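Local structure of complement C1r subcomponent (Homo sapiens, 6F1D) at residues L65-N70 with G75-K80. The protein is a serine protease of the complement C1 complex that associates with C1s and takes part in complement activation. Residues are numbered along the deposited sequence; the frame is centred on the assembly and turned at random.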
loop_
_atom_site.group_PDB
_atom_site.type_symbol
_atom_site.label_atom_id
_atom_site.label_comp_id
_atom_site.label_asym_id
_atom_site.label_seq_id
_atom_site.Cartn_x
_atom_site.Cartn_y
_atom_site.Cartn_z
ATOM N N LEU A 65 4.724 4.942 0.891
ATOM C CA LEU A 65 3.924 3.895 0.239
ATOM C C LEU A 65 3.682 4.314 -1.218
ATOM O O LEU A 65 3.083 5.360 -1.474
ATOM C CB LEU A 65 2.593 3.688 0.968
ATOM C CG LEU A 65 1.707 2.616 0.303
ATOM C CD1 LEU A 65 2.498 1.288 0.342
ATOM C CD2 LEU A 65 0.388 2.466 1.103
ATOM N N GLN A 66 4.185 3.539 -2.172
ATOM C CA GLN A 66 4.066 3.875 -3.585
ATOM C C GLN A 66 3.165 2.838 -4.234
ATOM O O GLN A 66 3.259 1.654 -3.908
ATOM C CB GLN A 66 5.427 3.866 -4.271
ATOM C CG GLN A 66 6.492 4.574 -3.518
ATOM C CD GLN A 66 7.753 4.641 -4.314
ATOM O OE1 GLN A 66 7.995 3.795 -5.198
ATOM N NE2 GLN A 66 8.579 5.632 -4.017
ATOM N N ILE A 67 2.270 3.282 -5.106
ATOM C CA ILE A 67 1.296 2.392 -5.733
ATOM C C ILE A 67 1.448 2.467 -7.247
ATOM O O ILE A 67 1.520 3.563 -7.812
ATOM C CB ILE A 67 -0.131 2.753 -5.305
ATOM C CG1 ILE A 67 -0.197 2.726 -3.764
ATOM C CG2 ILE A 67 -1.124 1.825 -6.022
ATOM C CD1 ILE A 67 -1.599 2.769 -3.142
ATOM N N TYR A 68 1.501 1.297 -7.898
ATOM C CA TYR A 68 1.713 1.164 -9.335
ATOM C C TYR A 68 0.556 0.366 -9.904
ATOM O O TYR A 68 0.119 -0.624 -9.306
ATOM C CB TYR A 68 3.000 0.441 -9.669
ATOM C CG TYR A 68 4.203 1.231 -9.248
ATOM C CD1 TYR A 68 4.648 1.177 -7.924
ATOM C CD2 TYR A 68 4.849 2.054 -10.124
ATOM C CE1 TYR A 68 5.780 1.939 -7.513
ATOM C CE2 TYR A 68 5.998 2.818 -9.731
ATOM C CZ TYR A 68 6.423 2.742 -8.412
ATOM O OH TYR A 68 7.499 3.466 -7.975
ATOM N N ALA A 69 0.045 0.805 -11.034
ATOM C CA ALA A 69 -1.018 0.088 -11.727
ATOM C C ALA A 69 -0.458 -0.272 -13.082
ATOM O O ALA A 69 -0.173 0.613 -13.893
ATOM C CB ALA A 69 -2.286 0.922 -11.857
ATOM N N ASN A 70 -0.307 -1.569 -13.306
ATOM C CA ASN A 70 0.373 -2.112 -14.479
ATOM C C ASN A 70 1.645 -1.330 -14.793
ATOM O O ASN A 70 1.907 -0.929 -15.920
ATOM C CB ASN A 70 -0.564 -2.155 -15.668
ATOM C CG ASN A 70 -0.518 -3.496 -16.364
ATOM O OD1 ASN A 70 0.554 -4.112 -16.461
ATOM N ND2 ASN A 70 -1.676 -3.981 -16.819
ATOM N N GLY A 75 0.689 7.107 -7.431
ATOM C CA GLY A 75 0.646 7.820 -6.169
ATOM C C GLY A 75 1.755 7.435 -5.209
ATOM O O GLY A 75 2.181 6.280 -5.180
ATOM N N GLU A 76 2.287 8.408 -4.467
ATOM C CA GLU A 76 3.166 8.135 -3.332
ATOM C C GLU A 76 2.526 8.748 -2.088
ATOM O O GLU A 76 2.118 9.913 -2.124
ATOM C CB GLU A 76 4.563 8.733 -3.534
ATOM C CG GLU A 76 5.378 8.760 -2.214
ATOM C CD GLU A 76 6.836 9.239 -2.391
ATOM O OE1 GLU A 76 7.677 8.452 -2.907
ATOM O OE2 GLU A 76 7.136 10.397 -1.993
ATOM N N PHE A 77 2.430 7.992 -1.007
ATOM C CA PHE A 77 1.583 8.395 0.112
ATOM C C PHE A 77 2.331 8.317 1.442
ATOM O O PHE A 77 3.123 7.400 1.672
ATOM C CB PHE A 77 0.327 7.519 0.159
ATOM C CG PHE A 77 -0.522 7.585 -1.106
ATOM C CD1 PHE A 77 -1.341 8.662 -1.328
ATOM C CD2 PHE A 77 -0.469 6.575 -2.079
ATOM C CE1 PHE A 77 -2.117 8.745 -2.477
ATOM C CE2 PHE A 77 -1.254 6.645 -3.212
ATOM C CZ PHE A 77 -2.076 7.726 -3.405
ATOM N N CYS A 78 2.065 9.287 2.326
ATOM C CA CYS A 78 2.514 9.234 3.718
ATOM C C CYS A 78 1.556 10.082 4.540
ATOM O O CYS A 78 0.579 10.613 4.019
ATOM C CB CYS A 78 3.980 9.692 3.888
ATOM S SG CYS A 78 4.232 11.403 3.371
ATOM N N GLY A 79 1.808 10.173 5.835
ATOM C CA GLY A 79 0.967 11.000 6.695
ATOM C C GLY A 79 -0.182 10.237 7.337
ATOM O O GLY A 79 -0.177 9.005 7.411
ATOM N N LYS A 80 -1.167 11.000 7.843
ATOM C CA LYS A 80 -2.234 10.476 8.706
ATOM C C LYS A 80 -3.619 10.502 8.069
ATOM O O LYS A 80 -4.597 10.063 8.698
ATOM C CB LYS A 80 -2.277 11.257 10.031
ATOM C CG LYS A 80 -1.046 11.105 10.895
ATOM C CD LYS A 80 -1.420 10.844 12.349
ATOM C CE LYS A 80 -0.206 10.902 13.269
ATOM N NZ LYS A 80 -0.620 11.175 14.687
#
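Leu-65 O takes two donors from the facing strand. Phe-77 N bonds to Leu-65 O at 2.8 Å, tilted a little from the carbonyl plane. Glu-76 CA adds a weaker C-H...O contact to Leu-65 O at 3.3 Å. The N of Leu-65 returns a bond to Phe-77 O, lying in the plane of that carbonyl. Further along, Gly-75 O accepts the N of Ile-67 at 3.0 Å, almost in line with its C=O bond. Strands 64-69 and 72-77 thus form an antiparallel beta hairpin at one side of the CUB beta-sandwich, with 72-77 outermost in its sheet. On one face, Gln-66 and Glu-76 run side by side from a non-hydrogen-bonded pair. NE2 of Gln-66 donates to OE1 of Glu-76 at 3.2 Å, with the amide and carboxylate planes 23° apart. Gln-66 OE1 accepts a bond from Tyr-68 OH at 2.8 Å, from above the amide plane, so both ends of the amide are held. With an alanine here, the Glu-76 carboxylate and the Tyr-68 hydroxyl would probably lose the partner they share. On the other face, CD1 of Ile-67 meets CE2 of Phe-77 at 3.9 Å, the two side chains crossing nearly at right angles. The Ile-67 chain reaches there with CG1 anti to the carbonyl carbon (chi1 -56°). Leu-65 and Ile-67 also pack on Phe-46 of strand 40-46, in the second sheet.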